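Local structure of endoglucanase E (Clostridium thermocellum, 2WAO) at residues T95-L99 with A174-I178; T133-E139 with N151-S157; A254-C258 with E326-L331. The protein probably removes acetyl groups from plant cell-wall polysaccharides through its family 2 carbohydrate esterase domain, which also binds cello-oligosaccharide chains in the same active site. One frame throughout, in Å; residues are numbered along the deposited sequence. Where two conformers were deposited one is given.

Contact 1: residues T95-L99 with A174-I178. With BGC (beta-D-glucopyranose), chain B; BGC (beta-D-glucopyranose), chain C; FMT (formic acid), chain D.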
loop_
_atom_site.group_PDB
_atom_site.type_symbol
_atom_site.label_atom_id
_atom_site.label_comp_id
_atom_site.label_asym_id
_atom_site.label_seq_id
_atom_site.Cartn_x
_atom_site.Cartn_y
_atom_site.Cartn_z
ATOM N N THR A 95 -7.741 -4.434 -2.793
ATOM C CA THR A 95 -7.278 -5.666 -2.164
ATOM C C THR A 95 -5.798 -5.961 -2.430
ATOM O O THR A 95 -5.189 -5.492 -3.407
ATOM C CB THR A 95 -8.126 -6.849 -2.664
ATOM O OG1 THR A 95 -8.388 -6.646 -4.060
ATOM C CG2 THR A 95 -9.479 -6.909 -1.909
ATOM N N GLU A 96 -5.207 -6.766 -1.566
ATOM C CA GLU A 96 -3.758 -6.979 -1.598
ATOM C C GLU A 96 -3.295 -8.031 -2.615
ATOM O O GLU A 96 -4.105 -8.742 -3.261
ATOM C CB GLU A 96 -3.270 -7.340 -0.204
ATOM C CG GLU A 96 -3.919 -8.659 0.315
ATOM C CD GLU A 96 -3.468 -8.961 1.723
ATOM O OE1 GLU A 96 -2.320 -9.442 1.898
ATOM O OE2 GLU A 96 -4.273 -8.671 2.661
ATOM N N ALA A 97 -1.981 -8.123 -2.733
ATOM C CA ALA A 97 -1.331 -8.947 -3.763
ATOM C C ALA A 97 -1.685 -10.418 -3.565
ATOM O O ALA A 97 -1.886 -11.174 -4.554
ATOM C CB ALA A 97 0.187 -8.720 -3.715
ATOM N N SER A 98 -1.810 -10.831 -2.306
ATOM C CA SER A 98 -2.117 -12.252 -2.045
ATOM C C SER A 98 -3.488 -12.686 -2.608
ATOM O O SER A 98 -3.738 -13.888 -2.767
ATOM C CB SER A 98 -2.019 -12.605 -0.555
ATOM O OG SER A 98 -3.050 -11.974 0.166
ATOM N N LEU A 99 -4.381 -11.749 -2.907
ATOM C CA LEU A 99 -5.687 -12.110 -3.478
ATOM C C LEU A 99 -5.675 -12.232 -5.025
ATOM O O LEU A 99 -6.710 -12.507 -5.644
ATOM C CB LEU A 99 -6.777 -11.142 -3.036
ATOM C CG LEU A 99 -7.111 -11.262 -1.564
ATOM C CD1 LEU A 99 -7.817 -10.017 -1.049
ATOM C CD2 LEU A 99 -7.948 -12.560 -1.270
ATOM N N ALA A 174 3.146 -4.361 0.306
ATOM C CA ALA A 174 2.665 -4.839 1.616
ATOM C C ALA A 174 1.976 -6.180 1.435
ATOM O O ALA A 174 1.337 -6.433 0.421
ATOM C CB ALA A 174 1.745 -3.825 2.219
ATOM N N TRP A 175 2.090 -7.013 2.446
ATOM C CA TRP A 175 1.570 -8.397 2.372
ATOM C C TRP A 175 1.092 -8.753 3.762
ATOM O O TRP A 175 1.877 -8.686 4.724
ATOM C CB TRP A 175 2.720 -9.326 1.956
ATOM C CG TRP A 175 2.252 -10.709 1.575
ATOM C CD1 TRP A 175 1.902 -11.715 2.433
ATOM C CD2 TRP A 175 2.140 -11.235 0.247
ATOM N NE1 TRP A 175 1.558 -12.854 1.703
ATOM C CE2 TRP A 175 1.709 -12.581 0.364
ATOM C CE3 TRP A 175 2.351 -10.684 -1.051
ATOM C CZ2 TRP A 175 1.458 -13.403 -0.771
ATOM C CZ3 TRP A 175 2.114 -11.501 -2.177
ATOM C CH2 TRP A 175 1.690 -12.856 -2.024
ATOM N N SER A 176 -0.191 -9.095 3.886
ATOM C CA SER A 176 -0.787 -9.383 5.206
ATOM C C SER A 176 -0.069 -10.541 5.907
ATOM O O SER A 176 0.241 -11.555 5.274
ATOM C CB SER A 176 -2.277 -9.662 5.086
ATOM O OG SER A 176 -2.990 -8.445 5.066
ATOM N N GLY A 177 0.264 -10.337 7.180
ATOM C CA GLY A 177 0.939 -11.354 8.008
ATOM C C GLY A 177 2.450 -11.469 7.846
ATOM O O GLY A 177 3.060 -12.283 8.520
ATOM N N ILE A 178 3.064 -10.682 6.951
ATOM C CA ILE A 178 4.492 -10.836 6.666
ATOM C C ILE A 178 5.347 -10.139 7.748
ATOM O O ILE A 178 4.896 -9.141 8.351
ATOM C CB ILE A 178 4.821 -10.239 5.259
ATOM C CG1 ILE A 178 5.999 -11.010 4.631
ATOM C CG2 ILE A 178 5.042 -8.677 5.289
ATOM C CD1 ILE A 178 6.194 -10.697 3.128
HETATM C C2 BGC B . -2.140 -14.583 7.348
HETATM C C3 BGC B . -2.243 -14.454 5.824
HETATM C C4 BGC B . -3.693 -14.582 5.354
HETATM C C5 BGC B . -4.521 -13.531 6.066
HETATM C C6 BGC B . -5.977 -13.489 5.568
HETATM C C1 BGC B . -3.176 -13.677 8.005
HETATM O O2 BGC B . -0.833 -14.275 7.815
HETATM O O3 BGC B . -1.370 -15.364 5.186
HETATM O O4 BGC B . -3.766 -14.317 3.968
HETATM O O5 BGC B . -4.451 -13.898 7.434
HETATM O O6 BGC B . -6.739 -14.485 6.196
HETATM C C2 BGC C . -5.443 -13.143 12.114
HETATM C C3 BGC C . -4.745 -13.963 11.039
HETATM C C4 BGC C . -3.948 -13.035 10.117
HETATM C C5 BGC C . -2.982 -12.188 10.975
HETATM C C6 BGC C . -2.043 -11.260 10.179
HETATM C C1 BGC C . -4.424 -12.274 12.845
HETATM O O2 BGC C . -6.151 -14.022 12.993
HETATM O O3 BGC C . -5.722 -14.686 10.278
HETATM O O4 BGC C . -3.240 -13.922 9.406
HETATM O O5 BGC C . -3.747 -11.443 11.920
HETATM O O6 BGC C . -2.828 -10.351 9.428
HETATM C C FMT D . 0.655 -7.528 10.147
HETATM O O1 FMT D . 0.056 -8.505 9.673
HETATM O O2 FMT D . 0.175 -6.601 10.814
HETATM O O HOH W 1 -1.601 -12.216 2.813
HETATM O O HOH W 2 -0.478 -5.860 -1.393
#
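The loop after strand 168-174 of the SGNH-hydrolase (GDSL-like) domain meets the loop between strands 85-93 and 102-108, part of the region matched by the esterase's N-terminal family, and the contact borders the glycan pocket through Ser176 and Gly177. Glu96 makes the polar link. Its carboxylate takes two bonds from one residue: Ser176 N donates to Glu96 OE1 at 2.9 Å, N-H...O angle 161°, and Ser176 OG donates to Glu96 OE2 at 2.7 Å. Both donors arrive on syn sides of the carboxylate, slightly out of its plane, so the pair fixes the rotation of the acid group and positions the serine beside the pocket. Glu96 CG sits between the backbone N and the carbonyl carbon (chi1 61°), and the chain beyond runs extended, which carries the carboxylate across to the other loop. Alongside lies an apolar patch on the Trp175 indole. Ser98 CB stands over one face of its six-membered ring, 4.0 Å from the centroid, in a CH-pi contact offset toward the rim, while Ala97 CB approaches Trp175 CZ3 obliquely at 3.7 Å. Arg195 makes a cation-pi contact with the same indole, and Tyr202 meets it edge-to-face. A type II turn from Trp175 to Ile178 brings Gly177 against the sugars, its CA 3.4 Å from O2 of the chain B glucose. Gly177 N donates to O1 of a formate at 3.1 Å, a backbone N-H holding an acid oxygen, consistent with the oxyanion hole of SGNH hydrolases; Ser131 OG bonds the same formate. One water carries the contact on to the ligand: it donates to Glu96 OE1 and to Ser176 O, and lies 3.2 Å from O4 of the chain B glucose.

Contact 2: residues T133-E139 with N151-S157; sequences TCAYGNE and NENSYMS. With BGC (beta-D-glucopyranose), chain C; BGC (beta-D-glucopyranose), chain B.
Asn151 O accepts from Glu139 N at 3.0 Å (N-H...O 165°), tying the loop 151-157 to the residue just past a type II turn that starts at Ala135, the positive-phi residue of the Schellman motif ending helix 131-134. Asn138 makes the main side-chain link. Its amide pairs with the backbone of Asn153: Asn138 OD1 receives Asn153 N at 2.9 Å, and Asn138 ND2 gives to Asn153 O at 3.0 Å from above the carbonyl plane. Met156 N reaches that carbonyl from the opposite face. The chi1 of 76° places Asn138 CG between its own backbone N and carbonyl carbon, which turns the amide to the 151-157 loop; a weak third bond runs from ND2 to Met156 O. Ala135 CB packs 3.8 Å from Ser157 CB. Glu139 turns its carboxylate to a salt bridge with Arg94. Tyr136 points its ring the other way, into the glycan pocket, where CE1 lies 3.4 Å from O6 of the chain C glucose, OH bonds Asp308 and the ring stacks on His310. Ser157 N-caps helix 158-165 through Ala160 N, while Asn138 and Met156 touch helix 313-331 at Ile313, and Ser154 and Ser157 rest on Met172 of strand 168-174.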
loop_
_atom_site.group_PDB
_atom_site.type_symbol
_atom_site.label_atom_id
_atom_site.label_comp_id
_atom_site.label_asym_id
_atom_site.label_seq_id
_atom_site.Cartn_x
_atom_site.Cartn_y
_atom_site.Cartn_z
ATOM N N THR A 133 -0.576 -1.933 6.504
ATOM C CA THR A 133 -0.492 -1.104 5.274
ATOM C C THR A 133 -1.352 -1.563 4.125
ATOM O O THR A 133 -1.834 -0.754 3.331
ATOM C CB THR A 133 0.944 -0.483 4.966
ATOM O OG1 THR A 133 1.352 -0.484 3.577
ATOM C CG2 THR A 133 1.927 -0.747 5.935
ATOM N N CYS A 134 -1.673 -2.843 4.128
ATOM C CA CYS A 134 -2.750 -3.417 3.272
ATOM C C CYS A 134 -4.162 -2.896 3.639
ATOM O O CYS A 134 -5.093 -3.036 2.834
ATOM C CB CYS A 134 -2.733 -4.960 3.394
ATOM S SG CYS A 134 -1.296 -5.707 2.571
ATOM N N ALA A 135 -4.314 -2.341 4.849
ATOM C CA ALA A 135 -5.618 -1.936 5.406
ATOM C C ALA A 135 -6.555 -3.160 5.553
ATOM O O ALA A 135 -7.775 -3.011 5.389
ATOM C CB ALA A 135 -6.312 -0.864 4.548
ATOM N N TYR A 136 -5.976 -4.339 5.816
ATOM C CA TYR A 136 -6.728 -5.545 6.246
ATOM C C TYR A 136 -7.867 -5.139 7.206
ATOM O O TYR A 136 -7.645 -4.499 8.263
ATOM C CB TYR A 136 -5.734 -6.460 6.967
ATOM C CG TYR A 136 -6.193 -7.801 7.531
ATOM C CD1 TYR A 136 -5.483 -8.969 7.203
ATOM C CD2 TYR A 136 -7.223 -7.892 8.467
ATOM C CE1 TYR A 136 -5.823 -10.170 7.729
ATOM C CE2 TYR A 136 -7.613 -9.164 9.010
ATOM C CZ TYR A 136 -6.863 -10.260 8.664
ATOM O OH TYR A 136 -7.156 -11.494 9.198
ATOM N N GLY A 137 -9.093 -5.469 6.798
ATOM C CA GLY A 137 -10.242 -5.389 7.725
ATOM C C GLY A 137 -10.732 -3.994 8.059
ATOM O O GLY A 137 -11.582 -3.843 8.964
ATOM N N ASN A 138 -10.214 -2.963 7.371
ATOM C CA ASN A 138 -10.480 -1.576 7.819
ATOM C C ASN A 138 -11.947 -1.123 7.650
ATOM O O ASN A 138 -12.385 -0.158 8.315
ATOM C CB ASN A 138 -9.438 -0.553 7.299
ATOM C CG ASN A 138 -9.643 -0.197 5.839
ATOM O OD1 ASN A 138 -10.279 -0.955 5.105
ATOM N ND2 ASN A 138 -9.087 0.956 5.396
ATOM N N GLU A 139 -12.728 -1.845 6.838
ATOM C CA GLU A 139 -14.171 -1.525 6.739
ATOM C C GLU A 139 -15.057 -2.495 7.546
ATOM O O GLU A 139 -16.308 -2.378 7.566
ATOM C CB GLU A 139 -14.604 -1.406 5.271
ATOM C CG GLU A 139 -13.854 -0.273 4.579
ATOM C CD GLU A 139 -14.440 0.121 3.238
ATOM O OE1 GLU A 139 -15.003 -0.746 2.541
ATOM O OE2 GLU A 139 -14.331 1.320 2.903
ATOM N N ASN A 151 -13.867 -6.212 2.842
ATOM C CA ASN A 151 -13.624 -5.204 3.896
ATOM C C ASN A 151 -12.196 -4.602 3.924
ATOM O O ASN A 151 -11.807 -3.857 4.855
ATOM C CB ASN A 151 -14.008 -5.812 5.253
ATOM C CG ASN A 151 -15.519 -5.708 5.525
ATOM O OD1 ASN A 151 -16.222 -4.902 4.904
ATOM N ND2 ASN A 151 -16.000 -6.513 6.448
ATOM N N GLU A 152 -11.389 -4.941 2.919
ATOM C CA GLU A 152 -10.019 -4.452 2.897
ATOM C C GLU A 152 -9.964 -3.281 1.930
ATOM O O GLU A 152 -9.901 -3.467 0.723
ATOM C CB GLU A 152 -9.072 -5.578 2.414
ATOM C CG GLU A 152 -7.586 -5.163 2.248
ATOM C CD GLU A 152 -6.702 -6.390 1.963
ATOM O OE1 GLU A 152 -6.857 -6.993 0.853
ATOM O OE2 GLU A 152 -5.869 -6.740 2.864
ATOM N N ASN A 153 -9.984 -2.074 2.454
ATOM C CA ASN A 153 -9.982 -0.897 1.612
ATOM C C ASN A 153 -8.668 -0.090 1.707
ATOM O O ASN A 153 -8.561 0.895 2.492
ATOM C CB ASN A 153 -11.203 -0.015 1.943
ATOM C CG ASN A 153 -11.269 1.225 1.097
ATOM O OD1 ASN A 153 -12.092 2.130 1.344
ATOM N ND2 ASN A 153 -10.474 1.260 0.043
ATOM N N SER A 154 -7.706 -0.458 0.840
ATOM C CA SER A 154 -6.426 0.273 0.820
ATOM C C SER A 154 -6.540 1.755 0.431
ATOM O O SER A 154 -5.614 2.516 0.695
ATOM C CB SER A 154 -5.375 -0.405 -0.054
ATOM O OG SER A 154 -5.861 -0.446 -1.374
ATOM N N TYR A 155 -7.648 2.147 -0.198
ATOM C CA TYR A 155 -7.849 3.582 -0.521
ATOM C C TYR A 155 -7.923 4.393 0.777
ATOM O O TYR A 155 -7.575 5.576 0.783
ATOM C CB TYR A 155 -9.150 3.805 -1.325
ATOM C CG TYR A 155 -9.288 5.216 -1.916
ATOM C CD1 TYR A 155 -8.529 5.591 -3.032
ATOM C CD2 TYR A 155 -10.165 6.158 -1.344
ATOM C CE1 TYR A 155 -8.660 6.847 -3.590
ATOM C CE2 TYR A 155 -10.304 7.432 -1.890
ATOM C CZ TYR A 155 -9.557 7.753 -3.021
ATOM O OH TYR A 155 -9.682 8.993 -3.571
ATOM N N MET A 156 -8.384 3.757 1.869
ATOM C CA MET A 156 -8.493 4.431 3.182
ATOM C C MET A 156 -7.427 3.890 4.187
ATOM O O MET A 156 -7.620 3.900 5.415
ATOM C CB MET A 156 -9.919 4.381 3.731
ATOM C CG MET A 156 -10.937 5.207 2.893
ATOM S SD MET A 156 -10.456 6.953 2.773
ATOM C CE MET A 156 -10.781 7.497 4.439
ATOM N N SER A 157 -6.311 3.374 3.638
ATOM C CA SER A 157 -5.146 3.051 4.474
ATOM C C SER A 157 -4.458 4.351 4.874
ATOM O O SER A 157 -4.563 5.384 4.174
ATOM C CB SER A 157 -4.153 2.175 3.721
ATOM O OG SER A 157 -3.465 2.931 2.743
HETATM C C2 BGC C . -5.443 -13.143 12.114
HETATM C C3 BGC C . -4.745 -13.963 11.039
HETATM C C4 BGC C . -3.948 -13.035 10.117
HETATM C C5 BGC C . -2.982 -12.188 10.975
HETATM C C6 BGC C . -2.043 -11.260 10.179
HETATM C C1 BGC C . -4.424 -12.274 12.845
HETATM O O2 BGC C . -6.151 -14.022 12.993
HETATM O O3 BGC C . -5.722 -14.686 10.278
HETATM O O4 BGC C . -3.240 -13.922 9.406
HETATM O O5 BGC C . -3.747 -11.443 11.920
HETATM O O6 BGC C . -2.828 -10.351 9.428
HETATM C C2 BGC B . -2.140 -14.583 7.348
HETATM C C3 BGC B . -2.243 -14.454 5.824
HETATM C C4 BGC B . -3.693 -14.582 5.354
HETATM C C5 BGC B . -4.521 -13.531 6.066
HETATM C C6 BGC B . -5.977 -13.489 5.568
HETATM C C1 BGC B . -3.176 -13.677 8.005
HETATM O O2 BGC B . -0.833 -14.275 7.815
HETATM O O3 BGC B . -1.370 -15.364 5.186
HETATM O O4 BGC B . -3.766 -14.317 3.968
HETATM O O5 BGC B . -4.451 -13.898 7.434
HETATM O O6 BGC B . -6.739 -14.485 6.196
HETATM O O HOH W 3 -16.754 -2.955 3.166
#

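Contact 3: residues A254-C258 with E326-L331; sequences AHIFC and EIKNKL
Phe257 and His255, alternate residues on one side of strand 255-260, hold the end of helix 313-331 against the parallel sheet of the alpha/beta fold. The two short axes run roughly antiparallel, at 149°, and pass 10.4 Å apart. Both rings are closely packed. Ile327 CG1 lies over one face of the Phe257 ring, 4.1 Å from the centroid, and at the ring's edge Lys330 CG comes to 3.7 Å from Phe257 CZ, with Leu331 CD1 near the ring plane too. Phe257 has CG anti to its carbonyl carbon (chi1 -70°), a torsion that sends the ring out toward the helix. Leu331 CD1 lies over one face of the His255 imidazole, 4.0 Å from its centroid, and Leu331 CD2 touches His255 CD2 at 3.6 Å. Val216 and Val294, from the strands on either side, help to enclose Phe257. The solvent side is looser: Glu326 CB only brushes Phe257 CE1 at 4.2 Å, and Lys330, bent at chi2, lays its aliphatic part on the phenyl edge while its amino end leads away. With no polar bond joining the two segments, shape and apolar contact seat the helix on the sheet, while His255 ND1 is satisfied within the sheet by Tyr292 OH.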
loop_
_atom_site.group_PDB
_atom_site.type_symbol
_atom_site.label_atom_id
_atom_site.label_comp_id
_atom_site.label_asym_id
_atom_site.label_seq_id
_atom_site.Cartn_x
_atom_site.Cartn_y
_atom_site.Cartn_z
ATOM N N ALA A 254 16.675 8.829 -0.789
ATOM C CA ALA A 254 15.382 8.776 -0.111
ATOM C C ALA A 254 15.482 9.032 1.381
ATOM O O ALA A 254 16.475 8.632 2.025
ATOM C CB ALA A 254 14.704 7.421 -0.347
ATOM N N HIS A 255 14.446 9.678 1.927
ATOM C CA HIS A 255 14.239 9.808 3.381
ATOM C C HIS A 255 13.482 8.564 3.840
ATOM O O HIS A 255 12.394 8.268 3.300
ATOM C CB HIS A 255 13.416 11.047 3.684
ATOM C CG HIS A 255 14.092 12.336 3.302
ATOM N ND1 HIS A 255 14.700 13.143 4.237
ATOM C CD2 HIS A 255 14.273 12.941 2.102
ATOM C CE1 HIS A 255 15.211 14.207 3.636
ATOM N NE2 HIS A 255 14.967 14.111 2.335
ATOM N N ILE A 256 14.031 7.842 4.824
ATOM C CA ILE A 256 13.426 6.534 5.214
ATOM C C ILE A 256 12.788 6.673 6.609
ATOM O O ILE A 256 13.489 7.027 7.584
ATOM C CB ILE A 256 14.472 5.376 5.210
ATOM C CG1 ILE A 256 15.089 5.233 3.793
ATOM C CG2 ILE A 256 13.827 4.014 5.695
ATOM C CD1 ILE A 256 16.294 4.227 3.732
ATOM N N PHE A 257 11.490 6.375 6.706
ATOM C CA PHE A 257 10.741 6.494 7.993
ATOM C C PHE A 257 10.418 5.111 8.504
ATOM O O PHE A 257 9.707 4.350 7.818
ATOM C CB PHE A 257 9.460 7.319 7.765
ATOM C CG PHE A 257 9.743 8.753 7.494
ATOM C CD1 PHE A 257 9.722 9.690 8.546
ATOM C CD2 PHE A 257 10.010 9.190 6.186
ATOM C CE1 PHE A 257 9.987 11.036 8.299
ATOM C CE2 PHE A 257 10.287 10.533 5.938
ATOM C CZ PHE A 257 10.275 11.451 6.977
ATOM N N CYS A 258 10.992 4.766 9.656
ATOM C CA CYS A 258 10.810 3.432 10.286
ATOM C C CYS A 258 9.751 3.514 11.385
ATOM O O CYS A 258 9.906 4.298 12.351
ATOM C CB CYS A 258 12.138 2.960 10.886
ATOM S SG CYS A 258 13.409 2.773 9.637
ATOM N N GLU A 326 5.119 14.380 10.033
ATOM C CA GLU A 326 6.542 13.940 10.042
ATOM C C GLU A 326 7.248 14.158 8.666
ATOM O O GLU A 326 8.349 14.731 8.554
ATOM C CB GLU A 326 6.608 12.438 10.395
ATOM C CG GLU A 326 6.211 12.035 11.853
ATOM C CD GLU A 326 7.171 12.545 12.957
ATOM O OE1 GLU A 326 8.347 12.848 12.672
ATOM O OE2 GLU A 326 6.730 12.629 14.120
ATOM N N ILE A 327 6.593 13.704 7.616
ATOM C CA ILE A 327 7.154 13.843 6.268
ATOM C C ILE A 327 7.215 15.338 5.862
ATOM O O ILE A 327 8.240 15.798 5.352
ATOM C CB ILE A 327 6.395 13.009 5.264
ATOM C CG1 ILE A 327 6.578 11.526 5.590
ATOM C CG2 ILE A 327 6.919 13.294 3.858
ATOM C CD1 ILE A 327 5.556 10.614 4.858
ATOM N N LYS A 328 6.161 16.093 6.154
ATOM C CA LYS A 328 6.172 17.542 5.852
ATOM C C LYS A 328 7.378 18.224 6.503
ATOM O O LYS A 328 8.059 19.010 5.854
ATOM C CB LYS A 328 4.891 18.242 6.352
ATOM C CG LYS A 328 3.737 18.111 5.407
ATOM C CD LYS A 328 2.530 18.911 5.935
ATOM C CE LYS A 328 1.439 18.927 4.867
ATOM N NZ LYS A 328 0.102 19.329 5.454
ATOM N N ASN A 329 7.609 17.913 7.782
ATOM C CA ASN A 329 8.739 18.396 8.570
ATOM C C ASN A 329 10.101 18.124 7.934
ATOM O O ASN A 329 10.919 19.071 7.771
ATOM C CB ASN A 329 8.725 17.773 9.963
ATOM C CG ASN A 329 9.858 18.301 10.877
ATOM O OD1 ASN A 329 10.692 17.532 11.378
ATOM N ND2 ASN A 329 9.853 19.592 11.128
ATOM N N LYS A 330 10.366 16.853 7.606
ATOM C CA LYS A 330 11.666 16.472 7.042
ATOM C C LYS A 330 11.870 16.878 5.598
ATOM O O LYS A 330 13.008 17.146 5.196
ATOM C CB LYS A 330 11.935 14.963 7.155
ATOM C CG LYS A 330 11.824 14.433 8.567
ATOM C CD LYS A 330 12.884 14.971 9.481
ATOM C CE LYS A 330 12.663 14.345 10.863
ATOM N NZ LYS A 330 13.507 15.011 11.881
ATOM N N LEU A 331 10.808 16.831 4.799
ATOM C CA LEU A 331 10.927 17.052 3.366
ATOM C C LEU A 331 10.689 18.531 2.991
ATOM O O LEU A 331 11.061 18.944 1.917
ATOM C CB LEU A 331 9.963 16.120 2.591
ATOM C CG LEU A 331 10.866 14.879 2.429
ATOM C CD1 LEU A 331 10.743 13.790 3.465
ATOM C CD2 LEU A 331 11.164 14.410 1.025
#

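How the contacts relate
Contacts 1 and 2 adjoin, with centres 11 Å apart, and both border the sugars of chains B and C; contact 3 lies apart, its centre 25 Å from contact 1 and 23 Å from contact 2. Along the chain, both segments of contact 2 fall between those of contact 1, and contact 3 follows. Glu152 OE1 probably takes a hydrogen bond from Glu96 N, joining the first two. Strand 168-174 leads into contact 1 and supports Ser154 and Ser157 of contact 2 through Met172; helix 313-331 links contacts 2 and 3. Contacts 1 and 2 thus shape the glycan pocket, contact 1 also joining the N-terminal family region to the esterase domain, while contact 3 packs a helix on the sheet away from it.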